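Local coordinates for protein hydrolase (PDB 4QKU) that probably hydrolyses fumarylacetoacetate to fumarate and acetoacetate, the last step of phenylalanine and tyrosine breakdown, as a metal-dependent member of the FAH family, at residues P21-W26 and Q107-F112; D36-N41 and D422-G427; G146-Y151 and D367-G372; E222-F227 and L254-A259. All blocks are in the same frame, centred on the assembly; numbering follows the deposited sequence.

Contact 1 of 4, residues P21-W26 and Q107-F112; sequences PARKSW and QLSALF
The six-membered ring of Trp26 and the ring of Phe112 are inclined at 30° and offset, so little of one ring lies above the other, their centroids 5.2 Å apart. Trp26 CZ2 makes the closest touch, 3.3 Å from Phe112 CD1. The carbonyl O of Phe112 lies over one face of the indole. At the indole edge, Trp26 NE1 gives a hydrogen bond of 3.1 Å to Leu111 O, in the ring plane and on a carbonyl lone pair. This bond helps to set the rotation of the indole. The Arg23 guanidinium meets Ser109 at its edge: NH1 donates to Ser109 OG over 2.9 Å, only 2° out of the guanidinium plane. A bend at chi3 (-77°) turns the group onto the serine. Ser25 OG donates to Phe112 O over 2.6 Å, and Trp26 N adds a weak bond to the same oxygen. The segment 21-26 thus binds the carbonyls of Leu111 and Phe112, where helix 98-111 runs out, away from the predicted active site. That helix rests on helix 67-72 through Leu108 and Leu111. Trp26, Leu111 and Phe112 also pack on Leu119 of helix 117-120, while Ser25 and Phe112 reach Leu60 of strand 55-60.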
loop_
_atom_site.group_PDB
_atom_site.type_symbol
_atom_site.label_atom_id
_atom_site.label_comp_id
_atom_site.label_asym_id
_atom_site.label_seq_id
_atom_site.Cartn_x
_atom_site.Cartn_y
_atom_site.Cartn_z
ATOM N N PRO B 21 13.094 18.375 32.049
ATOM C CA PRO B 21 12.465 17.432 32.993
ATOM C C PRO B 21 11.844 18.086 34.207
ATOM O O PRO B 21 10.991 17.494 34.854
ATOM C CB PRO B 21 13.636 16.544 33.434
ATOM C CG PRO B 21 14.601 16.595 32.299
ATOM C CD PRO B 21 14.498 18.002 31.767
ATOM N N ALA B 22 12.272 19.306 34.505
ATOM C CA ALA B 22 11.742 20.077 35.632
ATOM C C ALA B 22 10.383 20.690 35.314
ATOM O O ALA B 22 9.660 21.088 36.208
ATOM C CB ALA B 22 12.714 21.177 36.009
ATOM N N ARG B 23 10.015 20.752 34.047
ATOM C CA ARG B 23 8.753 21.356 33.683
ATOM C C ARG B 23 7.585 20.479 34.159
ATOM O O ARG B 23 7.650 19.240 34.148
ATOM C CB ARG B 23 8.705 21.613 32.164
ATOM C CG ARG B 23 7.632 22.592 31.761
ATOM C CD ARG B 23 7.840 23.114 30.356
ATOM N NE ARG B 23 8.889 24.127 30.284
ATOM C CZ ARG B 23 9.148 24.870 29.207
ATOM N NH1 ARG B 23 8.441 24.732 28.076
ATOM N NH2 ARG B 23 10.135 25.750 29.231
ATOM N N LYS B 24 6.509 21.142 34.578
ATOM C CA LYS B 24 5.304 20.468 35.097
ATOM C C LYS B 24 4.068 21.211 34.627
ATOM O O LYS B 24 4.144 22.400 34.292
ATOM C CB LYS B 24 5.320 20.447 36.644
ATOM C CG LYS B 24 6.516 19.759 37.278
ATOM C CD LYS B 24 6.508 18.256 37.022
ATOM C CE LYS B 24 7.918 17.705 37.002
ATOM N NZ LYS B 24 7.936 16.274 36.629
ATOM N N SER B 25 2.922 20.525 34.679
ATOM C CA SER B 25 1.641 21.109 34.309
ATOM C C SER B 25 0.688 21.370 35.484
ATOM O O SER B 25 0.765 20.724 36.540
ATOM C CB SER B 25 0.958 20.203 33.304
ATOM O OG SER B 25 -0.142 20.863 32.702
ATOM N N TRP B 26 -0.210 22.336 35.282
ATOM C CA TRP B 26 -1.333 22.563 36.208
ATOM C C TRP B 26 -2.460 21.503 35.995
ATOM O O TRP B 26 -3.396 21.393 36.803
ATOM C CB TRP B 26 -1.892 23.986 36.092
ATOM C CG TRP B 26 -2.140 24.468 34.692
ATOM C CD1 TRP B 26 -1.332 25.275 33.946
ATOM C CD2 TRP B 26 -3.273 24.192 33.881
ATOM N NE1 TRP B 26 -1.892 25.519 32.720
ATOM C CE2 TRP B 26 -3.087 24.862 32.653
ATOM C CE3 TRP B 26 -4.437 23.454 34.072
ATOM C CZ2 TRP B 26 -4.017 24.814 31.631
ATOM C CZ3 TRP B 26 -5.373 23.409 33.029
ATOM C CH2 TRP B 26 -5.151 24.081 31.838
ATOM N N GLN B 107 3.852 26.269 21.913
ATOM C CA GLN B 107 2.719 27.005 22.450
ATOM C C GLN B 107 1.995 26.188 23.524
ATOM O O GLN B 107 1.570 26.724 24.562
ATOM C CB GLN B 107 1.772 27.407 21.337
ATOM C CG GLN B 107 2.363 28.450 20.408
ATOM C CD GLN B 107 1.495 28.659 19.183
ATOM O OE1 GLN B 107 0.466 29.335 19.254
ATOM N NE2 GLN B 107 1.904 28.081 18.051
ATOM N N LEU B 108 1.869 24.890 23.270
ATOM C CA LEU B 108 1.180 24.013 24.190
ATOM C C LEU B 108 1.975 23.868 25.469
ATOM O O LEU B 108 1.435 24.046 26.557
ATOM C CB LEU B 108 0.930 22.649 23.569
ATOM C CG LEU B 108 -0.052 22.619 22.401
ATOM C CD1 LEU B 108 -0.203 21.194 21.920
ATOM C CD2 LEU B 108 -1.403 23.213 22.759
ATOM N N SER B 109 3.259 23.577 25.345
ATOM C CA SER B 109 4.117 23.492 26.527
ATOM C C SER B 109 4.039 24.751 27.412
ATOM O O SER B 109 4.015 24.652 28.627
ATOM C CB SER B 109 5.559 23.241 26.141
ATOM O OG SER B 109 6.316 22.970 27.296
ATOM N N ALA B 110 3.992 25.920 26.787
ATOM C CA ALA B 110 3.960 27.185 27.521
ATOM C C ALA B 110 2.628 27.363 28.201
ATOM O O ALA B 110 2.546 27.662 29.360
ATOM C CB ALA B 110 4.245 28.352 26.586
ATOM N N LEU B 111 1.573 27.112 27.467
ATOM C CA LEU B 111 0.214 27.287 27.985
ATOM C C LEU B 111 -0.140 26.362 29.155
ATOM O O LEU B 111 -0.860 26.767 30.072
ATOM C CB LEU B 111 -0.788 27.079 26.847
ATOM C CG LEU B 111 -2.207 27.555 27.166
ATOM C CD1 LEU B 111 -2.226 29.072 27.379
ATOM C CD2 LEU B 111 -3.176 27.127 26.078
ATOM N N PHE B 112 0.357 25.127 29.113
ATOM C CA PHE B 112 -0.019 24.131 30.104
ATOM C C PHE B 112 1.006 23.971 31.180
ATOM O O PHE B 112 0.840 23.140 32.058
ATOM C CB PHE B 112 -0.335 22.791 29.441
ATOM C CG PHE B 112 -1.625 22.802 28.682
ATOM C CD1 PHE B 112 -2.826 22.690 29.353
ATOM C CD2 PHE B 112 -1.637 22.985 27.309
ATOM C CE1 PHE B 112 -4.027 22.735 28.679
ATOM C CE2 PHE B 112 -2.833 23.030 26.623
ATOM C CZ PHE B 112 -4.038 22.901 27.316
#

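Contact 2 of 4, residues D36-N41 and D422-G427; sequences DFPIQN and DGYRVG
This contact packs the loop before strand 44-49 against the second strand of the beta-hairpin 412-421/424-436, in the C-terminal FAA hydrolase region. Asp36 and Gly427 come closest, with CA atoms 4.0 Å apart. Gly427 N donates to Asp36 O over 2.9 Å, in the carbonyl plane and on a lone pair. The same oxygen accepts a second bond from Asn41 ND2, also 2.9 Å, with the donor tilted 20° from that plane. Asn41 ND2 further makes a weak bond to Gly427 O. The amide of Asn41 therefore ties the loop to itself and to the strand. It gets there because CG stands opposite the backbone N (chi1 -174°).

The carboxylate of Asp36 lies over Gly427 CA, where there is no side chain to meet it. Its OD1 forms a long, weak salt bridge of 3.4 Å with Arg425 NH1, at the edge of the guanidinium, and also rests against Arg425 CD. The carboxylate and guanidinium planes are inclined by 25°. Asp36 CB sits over the centre of the Phe37 ring.

Gln40 CD lies over one face of the Tyr424 ring, and Gln40 CB comes within 3.6 Å of Tyr424 CE2. The Gln40 amide NE2 bonds instead to Asp20 O and Arg23 O. Pro38 CG reaches the edge of the tyrosine, and Pro38 CD is 3.0 Å from Arg425 O.

Arg425 makes a cation-pi contact with Trp418 of strand 412-421. Asn41 and Val426 pack on Val287 of strand 280-288, and Phe37 meets Trp285 of that strand edge-to-face.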
loop_
_atom_site.group_PDB
_atom_site.type_symbol
_atom_site.label_atom_id
_atom_site.label_comp_id
_atom_site.label_asym_id
_atom_site.label_seq_id
_atom_site.Cartn_x
_atom_site.Cartn_y
_atom_site.Cartn_z
ATOM N N ASP B 36 2.032 8.286 31.178
ATOM C CA ASP B 36 2.598 8.276 29.830
ATOM C C ASP B 36 2.600 9.637 29.167
ATOM O O ASP B 36 3.362 9.862 28.229
ATOM C CB ASP B 36 1.804 7.318 28.949
ATOM C CG ASP B 36 2.246 5.852 29.110
ATOM O OD1 ASP B 36 3.221 5.566 29.867
ATOM O OD2 ASP B 36 1.626 4.991 28.446
ATOM N N PHE B 37 1.768 10.549 29.657
ATOM C CA PHE B 37 1.522 11.788 28.970
ATOM C C PHE B 37 1.857 13.014 29.812
ATOM O O PHE B 37 1.000 13.880 29.997
ATOM C CB PHE B 37 0.047 11.837 28.566
ATOM C CG PHE B 37 -0.389 10.649 27.756
ATOM C CD1 PHE B 37 0.213 10.374 26.527
ATOM C CD2 PHE B 37 -1.379 9.786 28.229
ATOM C CE1 PHE B 37 -0.183 9.277 25.775
ATOM C CE2 PHE B 37 -1.781 8.688 27.486
ATOM C CZ PHE B 37 -1.182 8.432 26.249
ATOM N N PRO B 38 3.116 13.109 30.299
ATOM C CA PRO B 38 3.546 14.321 30.973
ATOM C C PRO B 38 3.632 15.486 30.013
ATOM O O PRO B 38 3.394 15.330 28.813
ATOM C CB PRO B 38 4.954 13.962 31.429
ATOM C CG PRO B 38 5.452 13.103 30.332
ATOM C CD PRO B 38 4.276 12.244 29.997
ATOM N N ILE B 39 3.993 16.649 30.532
ATOM C CA ILE B 39 4.112 17.817 29.676
ATOM C C ILE B 39 5.288 17.685 28.696
ATOM O O ILE B 39 5.316 18.339 27.650
ATOM C CB ILE B 39 4.154 19.127 30.496
ATOM C CG1 ILE B 39 3.780 20.304 29.593
ATOM C CG2 ILE B 39 5.510 19.316 31.155
ATOM C CD1 ILE B 39 3.325 21.521 30.359
ATOM N N GLN B 40 6.231 16.805 29.022
ATOM C CA GLN B 40 7.404 16.563 28.185
ATOM C C GLN B 40 7.089 15.785 26.921
ATOM O O GLN B 40 7.887 15.786 25.993
ATOM C CB GLN B 40 8.481 15.799 28.969
ATOM C CG GLN B 40 9.236 16.616 30.028
ATOM C CD GLN B 40 8.456 16.824 31.307
ATOM O OE1 GLN B 40 7.402 16.226 31.515
ATOM N NE2 GLN B 40 8.991 17.673 32.193
ATOM N N ASN B 41 5.927 15.149 26.867
ATOM C CA ASN B 41 5.575 14.278 25.749
ATOM C C ASN B 41 4.782 15.019 24.706
ATOM O O ASN B 41 5.354 15.448 23.700
ATOM C CB ASN B 41 4.812 13.071 26.285
ATOM C CG ASN B 41 4.520 12.049 25.226
ATOM O OD1 ASN B 41 4.907 12.198 24.064
ATOM N ND2 ASN B 41 3.863 10.963 25.637
ATOM N N ASP B 422 14.226 10.868 34.307
ATOM C CA ASP B 422 14.405 11.020 35.776
ATOM C C ASP B 422 13.126 11.621 36.400
ATOM O O ASP B 422 12.900 12.839 36.347
ATOM C CB ASP B 422 15.649 11.883 36.107
ATOM N N GLY B 423 12.296 10.741 36.970
ATOM C CA GLY B 423 11.035 11.147 37.617
ATOM C C GLY B 423 9.871 11.427 36.677
ATOM O O GLY B 423 8.858 11.982 37.088
ATOM N N TYR B 424 9.998 10.997 35.430
ATOM C CA TYR B 424 8.905 11.054 34.479
ATOM C C TYR B 424 9.177 10.067 33.362
ATOM O O TYR B 424 10.247 9.482 33.284
ATOM C CB TYR B 424 8.773 12.458 33.909
ATOM C CG TYR B 424 9.817 12.806 32.869
ATOM C CD1 TYR B 424 11.153 13.000 33.220
ATOM C CD2 TYR B 424 9.482 12.934 31.528
ATOM C CE1 TYR B 424 12.114 13.315 32.258
ATOM C CE2 TYR B 424 10.429 13.245 30.563
ATOM C CZ TYR B 424 11.744 13.441 30.927
ATOM O OH TYR B 424 12.700 13.757 29.969
ATOM N N ARG B 425 8.168 9.851 32.527
ATOM C CA ARG B 425 8.331 9.047 31.334
ATOM C C ARG B 425 7.529 9.587 30.179
ATOM O O ARG B 425 6.482 10.194 30.361
ATOM C CB ARG B 425 7.911 7.613 31.581
ATOM C CG ARG B 425 6.450 7.499 31.965
ATOM C CD ARG B 425 5.886 6.115 31.735
ATOM N NE ARG B 425 6.381 5.127 32.674
ATOM C CZ ARG B 425 5.902 3.895 32.768
ATOM N NH1 ARG B 425 4.908 3.483 31.974
ATOM N NH2 ARG B 425 6.426 3.076 33.660
ATOM N N VAL B 426 8.077 9.387 28.990
ATOM C CA VAL B 426 7.385 9.685 27.759
ATOM C C VAL B 426 6.879 8.350 27.260
ATOM O O VAL B 426 7.653 7.479 26.892
ATOM C CB VAL B 426 8.335 10.348 26.751
ATOM C CG1 VAL B 426 7.724 10.409 25.349
ATOM C CG2 VAL B 426 8.685 11.745 27.245
ATOM N N GLY B 427 5.570 8.178 27.274
ATOM C CA GLY B 427 4.999 6.884 26.991
ATOM C C GLY B 427 4.148 6.899 25.742
ATOM O O GLY B 427 3.641 7.948 25.318
#

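Contact 3 of 4, residues G146-Y151 and D367-G372; sequences GYTDFY and DLMGSG
Strands 147-150 and 368-370 run parallel, their axes 4.5 Å apart and 15° off alignment, with Tyr147 beside Leu368, Thr148 beside Met369 and Asp149 beside Gly370. Four backbone hydrogen bonds join them, from Leu368 N to Gly146 O at one end to Phe150 N to Gly370 O at the other.

Tyr147 and Leu368 lie side by side on one face of the sheet, with Tyr147 CD1 3.6 Å from Leu368 CD2. A Tyr147 chi1 of 161° lays the ring beside the leucine. Leu368 O lies at the edge of the tyrosine ring. On the face of Thr148 and Met369, Met369 SD meets the edge of the Phe150 ring, a Met-aromatic contact 4.1 Å from Phe150 CE2. Thr148 OG1 shares a water with Leu368 O, the latter by a weak bond, and is also bonded to His356.

Asp149 OD1 lies 3.4 Å from Gly370 CA, over a residue without a side chain. Asp367 OD2 accepts a hydrogen bond from Arg364 N and forms a salt bridge with Arg185 of the second subunit.

The pair lies within the mixed sheet of the FAH-type domain. Asp149 is predicted to bind calcium, close to Glu224 and Asp256, and Tyr151 to bind substrate, so the ends of these strands probably line the active site.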
loop_
_atom_site.group_PDB
_atom_site.type_symbol
_atom_site.label_atom_id
_atom_site.label_comp_id
_atom_site.label_asym_id
_atom_site.label_seq_id
_atom_site.Cartn_x
_atom_site.Cartn_y
_atom_site.Cartn_z
ATOM N N GLY B 146 0.587 4.585 2.494
ATOM C CA GLY B 146 1.321 3.345 2.283
ATOM C C GLY B 146 1.849 2.847 3.613
ATOM O O GLY B 146 2.033 3.622 4.515
ATOM N N TYR B 147 2.057 1.539 3.710
ATOM C CA TYR B 147 2.576 0.902 4.893
ATOM C C TYR B 147 3.661 -0.076 4.463
ATOM O O TYR B 147 3.413 -0.989 3.698
ATOM C CB TYR B 147 1.466 0.191 5.657
ATOM C CG TYR B 147 1.900 -0.882 6.643
ATOM C CD1 TYR B 147 2.981 -0.685 7.499
ATOM C CD2 TYR B 147 1.152 -2.062 6.784
ATOM C CE1 TYR B 147 3.350 -1.643 8.423
ATOM C CE2 TYR B 147 1.518 -3.037 7.712
ATOM C CZ TYR B 147 2.618 -2.823 8.531
ATOM O OH TYR B 147 2.987 -3.814 9.438
ATOM N N THR B 148 4.878 0.175 4.941
ATOM C CA THR B 148 6.018 -0.644 4.663
ATOM C C THR B 148 6.446 -1.224 5.972
ATOM O O THR B 148 6.316 -0.563 6.986
ATOM C CB THR B 148 7.158 0.216 4.117
ATOM O OG1 THR B 148 6.646 1.041 3.065
ATOM C CG2 THR B 148 8.289 -0.645 3.626
ATOM N N ASP B 149 6.956 -2.443 5.943
ATOM C CA ASP B 149 7.352 -3.134 7.137
ATOM C C ASP B 149 8.737 -3.769 6.967
ATOM O O ASP B 149 8.963 -4.528 6.021
ATOM C CB ASP B 149 6.330 -4.214 7.529
ATOM C CG ASP B 149 6.502 -4.695 8.981
ATOM O OD1 ASP B 149 7.176 -4.007 9.757
ATOM O OD2 ASP B 149 5.911 -5.742 9.348
ATOM N N PHE B 150 9.648 -3.437 7.892
ATOM C CA PHE B 150 11.006 -3.849 7.775
ATOM C C PHE B 150 11.281 -5.109 8.568
ATOM O O PHE B 150 10.382 -5.863 8.868
ATOM C CB PHE B 150 11.919 -2.690 8.116
ATOM C CG PHE B 150 11.916 -1.613 7.066
ATOM C CD1 PHE B 150 12.817 -1.650 6.022
ATOM C CD2 PHE B 150 10.969 -0.592 7.101
ATOM C CE1 PHE B 150 12.805 -0.666 5.045
ATOM C CE2 PHE B 150 10.946 0.386 6.115
ATOM C CZ PHE B 150 11.871 0.345 5.087
ATOM N N TYR B 151 12.536 -5.386 8.843
ATOM C CA TYR B 151 12.882 -6.704 9.358
ATOM C C TYR B 151 14.174 -6.592 10.159
ATOM O O TYR B 151 15.032 -7.485 10.118
ATOM C CB TYR B 151 13.024 -7.655 8.172
ATOM C CG TYR B 151 12.884 -9.099 8.483
ATOM C CD1 TYR B 151 11.730 -9.581 9.105
ATOM C CD2 TYR B 151 13.869 -10.015 8.102
ATOM C CE1 TYR B 151 11.578 -10.925 9.395
ATOM C CE2 TYR B 151 13.727 -11.371 8.364
ATOM C CZ TYR B 151 12.586 -11.823 9.019
ATOM O OH TYR B 151 12.404 -13.171 9.325
ATOM N N ASP B 367 2.730 8.064 5.725
ATOM C CA ASP B 367 3.197 6.707 5.461
ATOM C C ASP B 367 3.569 6.060 6.770
ATOM O O ASP B 367 4.196 6.698 7.617
ATOM C CB ASP B 367 4.420 6.663 4.523
ATOM C CG ASP B 367 4.043 6.638 3.078
ATOM O OD1 ASP B 367 2.859 6.301 2.771
ATOM O OD2 ASP B 367 4.914 6.982 2.198
ATOM N N LEU B 368 3.232 4.791 6.898
ATOM C CA LEU B 368 3.592 4.015 8.054
ATOM C C LEU B 368 4.755 3.073 7.752
ATOM O O LEU B 368 4.684 2.268 6.817
ATOM C CB LEU B 368 2.371 3.199 8.513
ATOM C CG LEU B 368 2.559 2.238 9.674
ATOM C CD1 LEU B 368 2.901 3.017 10.934
ATOM C CD2 LEU B 368 1.299 1.381 9.884
ATOM N N MET B 369 5.786 3.134 8.596
ATOM C CA MET B 369 6.950 2.257 8.448
ATOM C C MET B 369 7.279 1.455 9.693
ATOM O O MET B 369 7.645 1.997 10.734
ATOM C CB MET B 369 8.127 3.083 8.008
ATOM C CG MET B 369 7.753 3.969 6.829
ATOM S SD MET B 369 8.994 3.994 5.565
ATOM C CE MET B 369 8.134 4.900 4.276
ATOM N N GLY B 370 7.110 0.140 9.564
ATOM C CA GLY B 370 7.252 -0.781 10.666
ATOM C C GLY B 370 8.691 -1.171 10.810
ATOM O O GLY B 370 9.397 -1.346 9.828
ATOM N N SER B 371 9.110 -1.319 12.055
ATOM C CA SER B 371 10.464 -1.703 12.398
ATOM C C SER B 371 10.798 -3.151 12.065
ATOM O O SER B 371 11.973 -3.497 11.900
ATOM C CB SER B 371 10.641 -1.540 13.910
ATOM O OG SER B 371 9.712 -2.373 14.595
ATOM N N GLY B 372 9.783 -4.001 11.990
ATOM C CA GLY B 372 10.022 -5.419 12.088
ATOM C C GLY B 372 9.931 -5.859 13.540
ATOM O O GLY B 372 10.121 -5.071 14.476
HETATM O O HOH W 1 5.190 3.336 3.716
#

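Contact 4 of 4, residues E222-F227 and L254-A259; sequences ELETGF and LNDWSA. With NA (sodium ion), chain H.
Leu254, Glu222 and Glu224 bury the most surface where two antiparallel strands, 219-229 and 248-259, meet in the mixed sheet of the FAH-type domain. Leu254 and Glu224 form a hydrogen-bonded pair. Leu254 N donates to Glu224 O over 2.9 Å, and a weak bond returns from Glu224 N to Leu254 O. The two side chains run along one another, with Leu254 CD2 3.7 Å from Glu224 OE1. That oxygen takes its hydrogen bond from Gly372 N.

Glu222 is gripped through its backbone: its N donates to Asn255 OD1 over 3.1 Å, and its O accepts from Asp256 N. Its side chain runs beside that of Asp256, and Glu222 CG touches Ser258 OG at 3.4 Å. Glu222 OE2 is 3.1 Å from Asp256 OD2, with the carboxylate planes 63° apart. Lys276 forms a salt bridge to this OE2, and Arg260 one to OE1, which would probably offset the negative charge. Glu222, Glu224 and Asp256 are predicted calcium ligands, so the cluster is consistent with a metal site.

The sodium ion sits beside it. The carbonyl O atoms of Lys276 and Ala279, with Thr280 OG1, complete its shell. Asp256, Lys276 and Thr280 are predicted magnesium ligands, so the sodium probably occupies that site. A chi1 of -177° swings the Asp256 carboxylate away from its own N and places OD1 2.4 Å from the ion, and Trp257 O binds it at 2.5 Å.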
loop_
_atom_site.group_PDB
_atom_site.type_symbol
_atom_site.label_atom_id
_atom_site.label_comp_id
_atom_site.label_asym_id
_atom_site.label_seq_id
_atom_site.Cartn_x
_atom_site.Cartn_y
_atom_site.Cartn_z
ATOM N N GLU B 222 3.112 -9.567 16.665
ATOM C CA GLU B 222 4.486 -9.156 16.355
ATOM C C GLU B 222 4.718 -7.787 16.953
ATOM O O GLU B 222 4.160 -6.793 16.479
ATOM C CB GLU B 222 4.716 -9.136 14.851
ATOM C CG GLU B 222 4.911 -10.517 14.223
ATOM C CD GLU B 222 5.714 -10.468 12.937
ATOM O OE1 GLU B 222 6.576 -11.363 12.767
ATOM O OE2 GLU B 222 5.496 -9.535 12.113
ATOM N N LEU B 223 5.499 -7.757 18.035
ATOM C CA LEU B 223 5.903 -6.501 18.668
ATOM C C LEU B 223 6.834 -5.652 17.768
ATOM O O LEU B 223 7.908 -6.085 17.396
ATOM C CB LEU B 223 6.607 -6.766 19.999
ATOM C CG LEU B 223 7.311 -5.581 20.673
ATOM C CD1 LEU B 223 6.345 -4.465 21.039
ATOM C CD2 LEU B 223 8.022 -6.100 21.908
ATOM N N GLU B 224 6.378 -4.454 17.436
ATOM C CA GLU B 224 7.092 -3.555 16.562
ATOM C C GLU B 224 6.761 -2.139 16.952
ATOM O O GLU B 224 5.817 -1.897 17.719
ATOM C CB GLU B 224 6.658 -3.716 15.070
ATOM C CG GLU B 224 6.600 -5.134 14.519
ATOM C CD GLU B 224 6.474 -5.173 13.006
ATOM O OE1 GLU B 224 6.833 -4.172 12.337
ATOM O OE2 GLU B 224 6.057 -6.230 12.461
ATOM N N THR B 225 7.548 -1.219 16.419
ATOM C CA THR B 225 7.162 0.173 16.349
ATOM C C THR B 225 7.112 0.585 14.882
ATOM O O THR B 225 7.700 -0.048 13.999
ATOM C CB THR B 225 8.205 1.117 16.999
ATOM O OG1 THR B 225 9.419 1.053 16.251
ATOM C CG2 THR B 225 8.492 0.761 18.473
ATOM N N GLY B 226 6.389 1.655 14.621
ATOM C CA GLY B 226 6.310 2.158 13.276
ATOM C C GLY B 226 6.459 3.638 13.327
ATOM O O GLY B 226 6.020 4.270 14.279
ATOM N N PHE B 227 7.103 4.206 12.318
ATOM C CA PHE B 227 7.185 5.647 12.280
ATOM C C PHE B 227 6.273 6.221 11.186
ATOM O O PHE B 227 5.961 5.556 10.206
ATOM C CB PHE B 227 8.645 6.152 12.232
ATOM C CG PHE B 227 9.436 5.726 11.021
ATOM C CD1 PHE B 227 9.390 6.471 9.857
ATOM C CD2 PHE B 227 10.286 4.619 11.077
ATOM C CE1 PHE B 227 10.141 6.112 8.748
ATOM C CE2 PHE B 227 11.043 4.249 9.980
ATOM C CZ PHE B 227 10.965 4.995 8.804
ATOM N N LEU B 254 3.133 -0.882 17.175
ATOM C CA LEU B 254 2.594 -1.581 16.014
ATOM C C LEU B 254 2.573 -3.089 16.262
ATOM O O LEU B 254 3.603 -3.688 16.496
ATOM C CB LEU B 254 3.428 -1.239 14.781
ATOM C CG LEU B 254 2.944 -1.722 13.389
ATOM C CD1 LEU B 254 3.518 -0.834 12.301
ATOM C CD2 LEU B 254 3.349 -3.156 13.093
ATOM N N ASN B 255 1.370 -3.668 16.228
ATOM C CA ASN B 255 1.195 -5.075 16.351
ATOM C C ASN B 255 0.881 -5.603 14.980
ATOM O O ASN B 255 -0.208 -5.390 14.456
ATOM C CB ASN B 255 0.065 -5.409 17.320
ATOM C CG ASN B 255 -0.020 -6.899 17.613
ATOM O OD1 ASN B 255 0.655 -7.719 16.968
ATOM N ND2 ASN B 255 -0.846 -7.260 18.588
ATOM N N ASP B 256 1.850 -6.302 14.398
ATOM C CA ASP B 256 1.663 -6.871 13.083
ATOM C C ASP B 256 1.151 -8.277 13.237
ATOM O O ASP B 256 1.911 -9.244 13.108
ATOM C CB ASP B 256 2.932 -6.873 12.250
ATOM C CG ASP B 256 2.691 -7.421 10.838
ATOM O OD1 ASP B 256 1.521 -7.416 10.385
ATOM O OD2 ASP B 256 3.644 -7.893 10.196
ATOM N N TRP B 257 -0.145 -8.382 13.503
ATOM C CA TRP B 257 -0.763 -9.679 13.697
ATOM C C TRP B 257 -0.415 -10.587 12.548
ATOM O O TRP B 257 -0.499 -10.173 11.387
ATOM C CB TRP B 257 -2.276 -9.557 13.765
ATOM C CG TRP B 257 -2.827 -8.579 14.771
ATOM C CD1 TRP B 257 -3.223 -7.280 14.531
ATOM C CD2 TRP B 257 -3.072 -8.824 16.138
ATOM N NE1 TRP B 257 -3.687 -6.724 15.675
ATOM C CE2 TRP B 257 -3.630 -7.656 16.676
ATOM C CE3 TRP B 257 -2.916 -9.940 16.965
ATOM C CZ2 TRP B 257 -4.013 -7.565 17.998
ATOM C CZ3 TRP B 257 -3.315 -9.853 18.279
ATOM C CH2 TRP B 257 -3.844 -8.667 18.788
ATOM N N SER B 258 -0.048 -11.822 12.868
ATOM C CA SER B 258 0.439 -12.787 11.883
ATOM C C SER B 258 -0.218 -14.155 12.063
ATOM O O SER B 258 -0.338 -14.637 13.192
ATOM C CB SER B 258 1.929 -12.947 12.065
ATOM O OG SER B 258 2.592 -11.700 11.981
ATOM N N ALA B 259 -0.674 -14.767 10.975
ATOM C CA ALA B 259 -1.159 -16.140 11.022
ATOM C C ALA B 259 -0.066 -17.074 10.519
ATOM O O ALA B 259 0.147 -17.178 9.314
ATOM C CB ALA B 259 -2.409 -16.284 10.184
HETATM NA NA NA H . -0.801 -7.970 10.359
#

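The four contacts form two groups. Contacts 1 and 2 touch, their centres 11 Å apart, through Arg23 O and Gln40 NE2, and their segments alternate along the chain. Contacts 3 and 4 touch, their centres 9 Å apart. They share the mixed sheet in which strand 368-370 lies next to strand 219-229. There Asp149 and Glu224 bring together carboxylates predicted to bind calcium. In sequence, contact 4 falls between the segments of contact 3, and both fall between those of contact 2. Contact 1 holds the N-terminal part together, and contact 2 joins it to the C-terminal part. Contact 1 lies about 33 Å from contact 3, centre to centre, far from the probable catalytic centre.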